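Local coordinates for LbaCas13a H328A (C2c2) (Lachnospiraceae bacterium NK4A179, PDB 5WLH), which binds its pre-crRNA as guide and acts as an RNA-targeting CRISPR-Cas13a nuclease that cleaves at A, at residues 307-312 against 406-411; 332-337 against 432-437; 730-735 against 855-860. All coordinates share one frame; numbering follows the deposited sequence.

Contact 1. Residues 307-312 against 406-411. With nucleotides of chain B.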
# COMPACT_ATOMS: atom_id res chain seq x y z
N VAL A 307 0.69 34.07 10.38
CA VAL A 307 1.69 35.05 10.79
C VAL A 307 1.42 35.50 12.23
O VAL A 307 2.34 35.58 13.06
CB VAL A 307 1.71 36.24 9.81
CG1 VAL A 307 2.55 37.40 10.40
CG2 VAL A 307 2.25 35.79 8.45
N LEU A 308 0.15 35.79 12.54
CA LEU A 308 -0.22 36.18 13.90
C LEU A 308 0.19 35.12 14.91
O LEU A 308 0.74 35.43 15.98
CB LEU A 308 -1.72 36.44 14.00
CG LEU A 308 -2.26 36.48 15.42
CD1 LEU A 308 -1.77 37.74 16.13
CD2 LEU A 308 -3.79 36.39 15.45
N TYR A 309 -0.10 33.85 14.60
CA TYR A 309 0.13 32.79 15.56
C TYR A 309 1.59 32.70 15.96
O TYR A 309 1.92 32.57 17.15
CB TYR A 309 -0.34 31.46 14.97
CG TYR A 309 -0.47 30.34 15.98
CD1 TYR A 309 0.64 29.57 16.34
CD2 TYR A 309 -1.69 30.04 16.55
CE1 TYR A 309 0.51 28.53 17.24
CE2 TYR A 309 -1.83 29.00 17.47
CZ TYR A 309 -0.72 28.27 17.81
OH TYR A 309 -0.87 27.24 18.71
N PHE A 310 2.49 32.78 14.99
CA PHE A 310 3.90 32.51 15.24
C PHE A 310 4.72 33.77 15.45
O PHE A 310 5.80 33.69 16.04
CB PHE A 310 4.51 31.73 14.07
CG PHE A 310 4.02 30.32 14.00
CD1 PHE A 310 4.52 29.36 14.87
CD2 PHE A 310 3.03 29.95 13.11
CE1 PHE A 310 4.06 28.04 14.83
CE2 PHE A 310 2.56 28.64 13.07
CZ PHE A 310 3.09 27.69 13.93
N TYR A 311 4.26 34.92 14.96
CA TYR A 311 5.08 36.13 15.01
C TYR A 311 4.42 37.26 15.77
O TYR A 311 5.05 38.30 15.97
CB TYR A 311 5.44 36.59 13.59
CG TYR A 311 6.18 35.50 12.83
CD1 TYR A 311 7.54 35.30 13.01
CD2 TYR A 311 5.49 34.64 11.98
CE1 TYR A 311 8.21 34.27 12.33
CE2 TYR A 311 6.14 33.64 11.29
CZ TYR A 311 7.50 33.45 11.48
OH TYR A 311 8.12 32.43 10.79
N GLY A 312 3.19 37.08 16.23
CA GLY A 312 2.56 38.05 17.09
C GLY A 312 1.90 39.17 16.31
O GLY A 312 2.18 39.42 15.14
N HIS A 406 -7.26 26.69 15.91
CA HIS A 406 -7.23 25.33 16.43
C HIS A 406 -6.48 24.38 15.50
O HIS A 406 -5.76 23.50 15.97
CB HIS A 406 -8.65 24.82 16.66
CG HIS A 406 -9.23 25.25 17.97
ND1 HIS A 406 -10.48 25.83 18.08
CD2 HIS A 406 -8.72 25.19 19.23
CE1 HIS A 406 -10.72 26.10 19.36
NE2 HIS A 406 -9.67 25.72 20.07
N ARG A 407 -6.66 24.52 14.17
CA ARG A 407 -5.86 23.75 13.22
C ARG A 407 -4.37 24.04 13.41
O ARG A 407 -3.54 23.13 13.36
CB ARG A 407 -6.25 24.07 11.77
CG ARG A 407 -7.63 23.62 11.33
CD ARG A 407 -7.83 22.12 11.52
NE ARG A 407 -6.82 21.31 10.83
CZ ARG A 407 -6.69 20.01 11.03
NH1 ARG A 407 -7.51 19.40 11.88
NH2 ARG A 407 -5.76 19.32 10.38
N ILE A 408 -4.02 25.33 13.55
CA ILE A 408 -2.61 25.69 13.70
C ILE A 408 -2.03 25.05 14.94
O ILE A 408 -0.94 24.46 14.91
CB ILE A 408 -2.45 27.23 13.76
CG1 ILE A 408 -2.85 27.86 12.43
CG2 ILE A 408 -1.00 27.57 14.05
CD1 ILE A 408 -2.96 29.40 12.50
N GLU A 409 -2.73 25.18 16.07
CA GLU A 409 -2.25 24.60 17.32
C GLU A 409 -2.07 23.11 17.17
O GLU A 409 -1.07 22.54 17.64
CB GLU A 409 -3.24 24.90 18.44
CG GLU A 409 -2.85 24.25 19.76
CD GLU A 409 -3.87 24.49 20.85
OE1 GLU A 409 -5.06 24.18 20.65
OE2 GLU A 409 -3.45 24.98 21.93
N TYR A 410 -3.05 22.46 16.55
CA TYR A 410 -2.99 21.03 16.29
C TYR A 410 -1.81 20.68 15.41
O TYR A 410 -1.14 19.65 15.61
CB TYR A 410 -4.31 20.61 15.64
CG TYR A 410 -4.38 19.21 15.12
CD1 TYR A 410 -4.53 18.14 15.99
CD2 TYR A 410 -4.34 18.95 13.75
CE1 TYR A 410 -4.62 16.85 15.50
CE2 TYR A 410 -4.43 17.66 13.26
CZ TYR A 410 -4.57 16.61 14.15
OH TYR A 410 -4.66 15.31 13.69
N GLY A 411 -1.52 21.55 14.43
CA GLY A 411 -0.44 21.27 13.51
C GLY A 411 0.91 21.35 14.18
O GLY A 411 1.81 20.57 13.87
P A B 16 -11.32 24.82 28.64
OP1 A B 16 -12.08 24.73 29.91
OP2 A B 16 -12.01 25.23 27.39
O5' A B 16 -10.13 25.85 28.86
C5' A B 16 -9.31 25.80 30.03
C4' A B 16 -8.16 26.78 29.92
O4' A B 16 -7.38 26.45 28.75
C3' A B 16 -8.57 28.24 29.74
O3' A B 16 -7.52 29.08 30.22
C2' A B 16 -8.63 28.39 28.23
O2' A B 16 -8.41 29.71 27.78
C1' A B 16 -7.49 27.48 27.78
N9 A B 16 -7.73 26.81 26.50
C8 A B 16 -8.92 26.40 25.93
N7 A B 16 -8.75 25.77 24.79
C5 A B 16 -7.37 25.76 24.63
C6 A B 16 -6.54 25.24 23.62
N6 A B 16 -7.00 24.61 22.54
N1 A B 16 -5.21 25.40 23.79
C2 A B 16 -4.73 26.03 24.88
N3 A B 16 -5.41 26.56 25.90
C4 A B 16 -6.73 26.38 25.69
P G B 15 -14.04 19.44 28.12
OP1 G B 15 -14.29 19.44 29.59
OP2 G B 15 -15.16 19.70 27.18
O5' G B 15 -12.86 20.43 27.77
C5' G B 15 -11.67 20.41 28.54
C4' G B 15 -10.54 21.09 27.82
O4' G B 15 -10.26 20.41 26.57
C3' G B 15 -10.78 22.54 27.42
O3' G B 15 -10.56 23.42 28.51
C2' G B 15 -9.79 22.72 26.28
O2' G B 15 -8.48 22.92 26.80
C1' G B 15 -9.83 21.35 25.61
N9 G B 15 -10.78 21.33 24.48
C8 G B 15 -12.14 21.12 24.54
N7 G B 15 -12.73 21.19 23.38
C5 G B 15 -11.69 21.46 22.49
C6 G B 15 -11.73 21.64 21.09
O6 G B 15 -12.73 21.58 20.36
N1 G B 15 -10.47 21.91 20.58
C2 G B 15 -9.32 21.98 21.32
N2 G B 15 -8.19 22.24 20.64
N3 G B 15 -9.27 21.81 22.63
C4 G B 15 -10.48 21.56 23.15
P C B 10 -4.30 15.46 9.87
OP1 C B 10 -4.22 16.92 9.55
OP2 C B 10 -3.95 14.89 11.20
O5' C B 10 -5.80 14.97 9.68
C5' C B 10 -6.51 15.15 8.47
C4' C B 10 -7.68 14.20 8.39
O4' C B 10 -7.18 12.84 8.50
C3' C B 10 -8.70 14.31 9.51
O3' C B 10 -9.65 15.33 9.27
C2' C B 10 -9.31 12.91 9.53
O2' C B 10 -10.19 12.74 8.42
C1' C B 10 -8.08 12.06 9.25
N1 C B 10 -7.40 11.61 10.49
C2 C B 10 -7.96 10.52 11.15
O2 C B 10 -9.00 9.99 10.69
N3 C B 10 -7.36 10.07 12.27
C4 C B 10 -6.26 10.68 12.72
N4 C B 10 -5.69 10.20 13.83
C5 C B 10 -5.67 11.81 12.06
C6 C B 10 -6.27 12.25 10.96
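The Tyr309 ring carries the methyl CG2 of Ile408 on one face, 3.4 Å from the ring centroid and almost on its normal, a well-centred CH-pi contact. The same methyl reaches the Phe310 ring obliquely, 3.8 Å from CE2, while Tyr309 CD1 lies over the middle of one Phe310 face, so the two aromatic rings and the isoleucine form one compact apolar group. It joins two helices, 292-311 and 398-417, packed at a signed crossing angle of -45° with the short axes 11.0 Å apart at their closest. With CG turned opposite its backbone N (chi1 -166°), Tyr309 sends its ring across to the second helix. There Tyr309 OH sits 3.3 Å from Glu409 CB and is hydrogen-bonded to Asn375 OD1. ND2 of the same asparagine holds the carbonyl O of Glu409, so this one side chain of helix 357-388 fixes both helices.

Residues of helix 398-417 also contact the bound RNA, chain B. Base G15 lies over one face of the His406 ring, N6 of A16 meets that ring's edge in plane, and ND1 on the far side is bonded to Glu276. The extended Glu409 chain carries its carboxylate to the Watson-Crick edge of A16. Glu409 OE1 accepts A16 N6 at 2.7 Å, nearly straight at 161°. Glu409 OE2 stands 2.6 Å from A16 N1, a spacing that probably requires a proton between two atoms that otherwise both accept. Bends at chi2 and chi3 bring the Arg407 guanidinium to where Tyr410 CD2 lies over one guanidinium face, offset toward its rim. Arg407 NH2 makes a weak bond to OP1 of C10 at 3.0 Å, and Tyr410 OH donates to OP2 of the same phosphate at 2.6 Å.

Contact 2. Residues 332-337 against 432-437. With nucleotides of chain B.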
# COMPACT_ATOMS: atom_id res chain seq x y z
N ALA A 332 8.04 32.43 1.67
CA ALA A 332 9.46 32.33 1.35
C ALA A 332 10.30 33.12 2.35
O ALA A 332 11.41 32.70 2.70
CB ALA A 332 9.72 32.83 -0.07
N ALA A 333 9.77 34.24 2.84
CA ALA A 333 10.53 35.09 3.76
C ALA A 333 10.71 34.42 5.12
O ALA A 333 11.80 34.47 5.69
CB ALA A 333 9.83 36.44 3.92
N ARG A 334 9.66 33.79 5.65
CA ARG A 334 9.79 33.17 6.97
C ARG A 334 10.71 31.96 6.92
O ARG A 334 11.34 31.63 7.94
CB ARG A 334 8.43 32.76 7.52
CG ARG A 334 7.33 33.78 7.32
CD ARG A 334 7.50 35.00 8.22
NE ARG A 334 6.52 36.03 7.88
CZ ARG A 334 6.26 37.09 8.64
NH1 ARG A 334 6.91 37.27 9.78
NH2 ARG A 334 5.35 37.97 8.25
N ARG A 335 10.82 31.30 5.77
CA ARG A 335 11.70 30.14 5.64
C ARG A 335 13.15 30.51 5.96
O ARG A 335 13.83 29.80 6.71
CB ARG A 335 11.60 29.54 4.23
CG ARG A 335 12.45 28.29 4.02
CD ARG A 335 12.65 27.96 2.54
NE ARG A 335 13.88 27.18 2.31
CZ ARG A 335 14.87 27.56 1.50
NH1 ARG A 335 15.95 26.79 1.37
NH2 ARG A 335 14.80 28.69 0.82
N VAL A 336 13.63 31.62 5.41
CA VAL A 336 15.00 32.06 5.67
C VAL A 336 15.12 32.85 6.96
O VAL A 336 16.20 33.38 7.26
CB VAL A 336 15.57 32.89 4.51
CG1 VAL A 336 16.02 31.98 3.37
CG2 VAL A 336 14.55 33.91 4.02
N ASP A 337 14.05 32.96 7.74
CA ASP A 337 14.11 33.61 9.04
C ASP A 337 14.80 32.70 10.06
O ASP A 337 14.59 31.49 10.07
CB ASP A 337 12.71 33.98 9.51
CG ASP A 337 12.71 34.75 10.82
OD1 ASP A 337 13.80 35.10 11.31
OD2 ASP A 337 11.61 35.00 11.35
N LEU A 432 8.31 26.04 11.50
CA LEU A 432 6.98 25.70 11.99
C LEU A 432 5.89 26.49 11.27
O LEU A 432 4.85 25.93 10.92
CB LEU A 432 6.90 25.96 13.49
CG LEU A 432 7.87 25.11 14.29
CD1 LEU A 432 7.84 25.55 15.73
CD2 LEU A 432 7.49 23.63 14.18
N SER A 433 6.10 27.79 11.09
CA SER A 433 5.05 28.57 10.44
C SER A 433 4.78 28.04 9.04
O SER A 433 3.62 27.96 8.63
CB SER A 433 5.42 30.06 10.41
OG SER A 433 6.55 30.33 9.62
N GLU A 434 5.83 27.65 8.31
CA GLU A 434 5.60 27.18 6.95
C GLU A 434 5.09 25.75 6.92
O GLU A 434 4.29 25.41 6.04
CB GLU A 434 6.88 27.37 6.14
CG GLU A 434 7.29 28.85 6.07
CD GLU A 434 6.08 29.78 6.06
OE1 GLU A 434 5.96 30.64 6.97
OE2 GLU A 434 5.23 29.65 5.14
N LYS A 435 5.50 24.90 7.87
CA LYS A 435 4.85 23.60 7.96
C LYS A 435 3.36 23.75 8.23
O LYS A 435 2.54 23.06 7.63
CB LYS A 435 5.47 22.76 9.07
CG LYS A 435 6.75 22.06 8.67
CD LYS A 435 6.48 21.06 7.56
CE LYS A 435 7.78 20.37 7.17
NZ LYS A 435 7.65 19.59 5.92
N ILE A 436 3.00 24.66 9.15
CA ILE A 436 1.59 24.86 9.49
C ILE A 436 0.83 25.48 8.31
O ILE A 436 -0.32 25.10 8.04
CB ILE A 436 1.46 25.71 10.77
CG1 ILE A 436 1.39 24.81 12.01
CG2 ILE A 436 0.22 26.59 10.74
CD1 ILE A 436 2.58 23.88 12.14
N TRP A 437 1.44 26.44 7.62
CA TRP A 437 0.83 27.01 6.42
C TRP A 437 0.48 25.92 5.42
O TRP A 437 -0.66 25.85 4.93
CB TRP A 437 1.79 28.03 5.80
CG TRP A 437 1.43 28.61 4.44
CD1 TRP A 437 2.15 28.49 3.30
CD2 TRP A 437 0.29 29.42 4.11
NE1 TRP A 437 1.53 29.17 2.27
CE2 TRP A 437 0.39 29.76 2.75
CE3 TRP A 437 -0.80 29.91 4.84
CZ2 TRP A 437 -0.57 30.55 2.08
CZ3 TRP A 437 -1.76 30.69 4.17
CH2 TRP A 437 -1.63 31.00 2.81
P A B 3 8.39 27.04 -0.10
OP1 A B 3 7.97 26.28 1.11
OP2 A B 3 8.98 28.40 0.03
O5' A B 3 9.44 26.22 -0.94
C5' A B 3 10.26 25.27 -0.32
C4' A B 3 10.32 24.01 -1.14
O4' A B 3 11.48 24.08 -2.00
C3' A B 3 10.52 22.77 -0.29
O3' A B 3 9.29 22.21 0.13
C2' A B 3 11.36 21.88 -1.18
O2' A B 3 10.55 21.27 -2.17
C1' A B 3 12.24 22.92 -1.87
N9 A B 3 13.42 23.29 -1.07
C8 A B 3 13.72 24.55 -0.57
N7 A B 3 14.86 24.60 0.09
C5 A B 3 15.33 23.29 0.02
C6 A B 3 16.51 22.69 0.50
N6 A B 3 17.42 23.35 1.20
N1 A B 3 16.70 21.37 0.25
C2 A B 3 15.77 20.71 -0.46
N3 A B 3 14.63 21.18 -0.96
C4 A B 3 14.47 22.48 -0.69
P G B 5 10.28 17.12 4.93
OP1 G B 5 9.26 16.05 5.08
OP2 G B 5 10.01 18.47 5.50
O5' G B 5 11.64 16.63 5.56
C5' G B 5 12.20 15.38 5.24
C4' G B 5 13.54 15.23 5.92
O4' G B 5 14.47 16.19 5.34
C3' G B 5 13.56 15.54 7.41
O3' G B 5 13.13 14.46 8.21
C2' G B 5 15.03 15.89 7.64
O2' G B 5 15.81 14.71 7.68
C1' G B 5 15.35 16.66 6.35
N9 G B 5 15.12 18.10 6.52
C8 G B 5 13.95 18.79 6.28
N7 G B 5 14.04 20.08 6.51
C5 G B 5 15.36 20.24 6.93
C6 G B 5 16.04 21.42 7.32
O6 G B 5 15.58 22.57 7.38
N1 G B 5 17.36 21.14 7.68
C2 G B 5 17.94 19.90 7.65
N2 G B 5 19.22 19.82 8.02
N3 G B 5 17.32 18.77 7.29
C4 G B 5 16.04 19.04 6.95
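Arg334 and Glu434 meet by the aliphatic root of the arginine, with CB 3.3 Å and CG 3.4 Å from Glu434 OE1. Ser433 closes the tight side: its OG is 3.7 Å from Arg334 CB and donates to Glu434 OE1 at 2.7 Å, approaching from the anti side and 30° out of the carboxylate plane. Arg334 NE and Glu434 OE1 stay 5.5 Å apart, so the two residues form no ion pair. A bend at chi2 instead carries the arginine's guanidinium away to salt bridges with Asp315 and Asp330, while Glu434 OE2 pairs with Arg303 of helix 292-311. The buried charges are thus shared out over several neighbours where the C-terminal end of helix 327-335 rests on the first turns of helix 429-458.

Toward solvent the packing thins. Arg335 approaches Glu434 through backbone N alone, 4.3 Å from CG, and its exposed side chain runs out extended, with CG opposite the backbone N (chi1 -178°). Its guanidinium lays one face by the imidazole part of base A3 of chain B, NH1 being 2.8 Å from N7. On helix 429-458, Lys435 NZ donates to OP2 of G5 of chain B at 2.6 Å.

Contact 3. Residues 730-735 against 855-860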
# COMPACT_ATOMS: atom_id res chain seq x y z
N ASN A 730 -5.21 -27.15 -6.02
CA ASN A 730 -6.22 -27.60 -6.96
C ASN A 730 -7.07 -28.77 -6.45
O ASN A 730 -8.07 -29.11 -7.11
CB ASN A 730 -5.54 -27.98 -8.28
CG ASN A 730 -4.91 -26.78 -8.95
OD1 ASN A 730 -5.60 -25.97 -9.55
ND2 ASN A 730 -3.59 -26.66 -8.86
N ALA A 731 -6.73 -29.36 -5.32
CA ALA A 731 -7.52 -30.45 -4.77
C ALA A 731 -7.72 -30.30 -3.26
O ALA A 731 -8.82 -30.49 -2.75
CB ALA A 731 -6.83 -31.79 -5.07
N PHE A 732 -6.64 -29.96 -2.55
CA PHE A 732 -6.65 -30.02 -1.10
C PHE A 732 -7.56 -28.95 -0.50
O PHE A 732 -8.41 -29.25 0.34
CB PHE A 732 -5.22 -29.88 -0.59
CG PHE A 732 -5.10 -29.55 0.87
CD1 PHE A 732 -5.37 -30.50 1.85
CD2 PHE A 732 -4.68 -28.29 1.27
CE1 PHE A 732 -5.24 -30.19 3.19
CE2 PHE A 732 -4.54 -27.98 2.61
CZ PHE A 732 -4.82 -28.93 3.57
N LEU A 733 -7.38 -27.70 -0.90
CA LEU A 733 -8.03 -26.62 -0.16
C LEU A 733 -9.55 -26.67 -0.25
O LEU A 733 -10.23 -26.25 0.68
CB LEU A 733 -7.51 -25.26 -0.65
CG LEU A 733 -6.08 -24.88 -0.25
CD1 LEU A 733 -5.68 -23.59 -0.98
CD2 LEU A 733 -5.95 -24.72 1.26
N ASN A 734 -10.11 -27.19 -1.35
CA ASN A 734 -11.56 -27.25 -1.52
C ASN A 734 -12.16 -28.59 -1.14
O ASN A 734 -13.37 -28.78 -1.32
CB ASN A 734 -11.94 -26.92 -2.97
CG ASN A 734 -11.41 -25.58 -3.41
OD1 ASN A 734 -11.34 -24.64 -2.62
ND2 ASN A 734 -11.01 -25.50 -4.67
N ASP A 735 -11.37 -29.52 -0.64
CA ASP A 735 -11.88 -30.85 -0.34
C ASP A 735 -12.76 -30.82 0.90
O ASP A 735 -12.36 -30.28 1.95
CB ASP A 735 -10.73 -31.83 -0.18
CG ASP A 735 -11.21 -33.24 0.08
OD1 ASP A 735 -11.47 -33.97 -0.89
OD2 ASP A 735 -11.34 -33.61 1.27
N LEU A 855 -0.89 -33.46 4.84
CA LEU A 855 -0.23 -34.76 4.88
C LEU A 855 -1.25 -35.89 4.97
O LEU A 855 -1.12 -36.91 4.28
CB LEU A 855 0.75 -34.82 6.05
CG LEU A 855 1.91 -33.82 5.93
CD1 LEU A 855 2.68 -33.69 7.25
CD2 LEU A 855 2.86 -34.17 4.79
N GLU A 856 -2.29 -35.70 5.78
CA GLU A 856 -3.33 -36.73 5.89
C GLU A 856 -4.12 -36.86 4.59
O GLU A 856 -4.48 -37.97 4.18
CB GLU A 856 -4.26 -36.41 7.07
CG GLU A 856 -5.49 -37.30 7.15
CD GLU A 856 -6.28 -37.09 8.42
OE1 GLU A 856 -6.23 -37.98 9.31
OE2 GLU A 856 -6.96 -36.05 8.55
N PHE A 857 -4.38 -35.73 3.92
CA PHE A 857 -5.05 -35.74 2.62
C PHE A 857 -4.26 -36.56 1.61
O PHE A 857 -4.84 -37.32 0.81
CB PHE A 857 -5.22 -34.30 2.13
CG PHE A 857 -5.84 -34.18 0.76
CD1 PHE A 857 -7.20 -34.40 0.59
CD2 PHE A 857 -5.08 -33.80 -0.33
CE1 PHE A 857 -7.78 -34.26 -0.65
CE2 PHE A 857 -5.66 -33.67 -1.58
CZ PHE A 857 -7.02 -33.90 -1.74
N ILE A 858 -2.94 -36.38 1.59
CA ILE A 858 -2.08 -37.15 0.68
C ILE A 858 -2.19 -38.64 0.99
O ILE A 858 -2.41 -39.46 0.10
CB ILE A 858 -0.63 -36.64 0.79
CG1 ILE A 858 -0.52 -35.21 0.27
CG2 ILE A 858 0.32 -37.56 0.03
CD1 ILE A 858 -0.72 -35.08 -1.22
N LYS A 859 -2.04 -39.00 2.27
CA LYS A 859 -2.12 -40.40 2.67
C LYS A 859 -3.47 -41.01 2.32
O LYS A 859 -3.54 -42.18 1.93
CB LYS A 859 -1.86 -40.52 4.18
CG LYS A 859 -0.37 -40.52 4.54
CD LYS A 859 -0.15 -40.42 6.06
CE LYS A 859 -0.26 -38.97 6.54
NZ LYS A 859 0.40 -38.72 7.86
N GLU A 860 -4.55 -40.23 2.41
CA GLU A 860 -5.87 -40.77 2.15
C GLU A 860 -6.16 -40.88 0.66
O GLU A 860 -6.79 -41.85 0.22
CB GLU A 860 -6.93 -39.90 2.83
CG GLU A 860 -7.06 -40.13 4.32
CD GLU A 860 -7.64 -41.50 4.64
OE1 GLU A 860 -8.44 -42.02 3.83
OE2 GLU A 860 -7.29 -42.06 5.71
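Asp735, whose carboxylate lies against the Phe857 ring, has OD2 bound to the backbone N of Val738 and so serves as N-cap of helix 736-745. Its own backbone N bonds to Phe732 O at 3.1 Å, closing a type I beta turn. The result is a sharp corner between helix 709-732 and helix 736-745, and Phe857 of helix 843-861 is inserted into the inside of that corner.

Three residues of the turn region pack on the phenyl ring. Phe732 CA lies over one face, 4.1 Å from the centroid and 21° off the normal, a CH-pi contact made by the backbone itself. Ala731 CB comes in at the edge, near the ring plane, 3.9 Å from CZ. Asp735 approaches obliquely with CG 3.7 Å from CE1, its carboxylate turned steeply against the ring. The Phe732 ring makes an offset edge-to-face pair with Phe857, centroids 5.7 Å apart and planes at 61°. Here Phe732 CD1 leads, 3.8 Å from Phe857 CB, which in turn lies near the plane of the Phe732 ring. Phe857 has CG opposite its backbone N (chi1 178°), which drives the ring straight off its helix into the corner.

Val738 and Ile727 add apolar contacts to Phe857. With an alanine in its place, Phe732 CA, the Phe732 ring edge and the Ala731 methyl would probably be left without their aromatic partner, and a gap would open between helix 843-861 and the turn. One helical position earlier, Glu856 OE2 is gripped by both Arg741 and Lys745, salt bridges that tie helix 843-861 to helix 736-745, the helix that Asp735 caps. The apolar ring thus supplies the shape match across the contact, while the polar groups around it hold the turn and the neighbouring helix in place.

Overall arrangement
Contacts 1 and 2 form one continuous unit, their centres about 12 Å apart, whereas contact 3 lies on the opposite side of the chain's centre, its own centre about 64 and 65 Å from theirs. Along the chain the first two cross: helices 292-311 and 327-335 follow each other, as do 398-417 and 429-458, with 292-311 packed on 398-417 and 327-335 on 429-458. The two contacts touch directly, as in the probable hydrogen bond between Tyr311 OH and Ser433 OG, 2.9 Å apart. Three of these four helices contact nucleotides of the RNA. Contact 3 comes later in the sequence, its nearest atom about 7 Å from the nucleic acid, and joins helices 709-732 and 843-861 in a distant part of the protein.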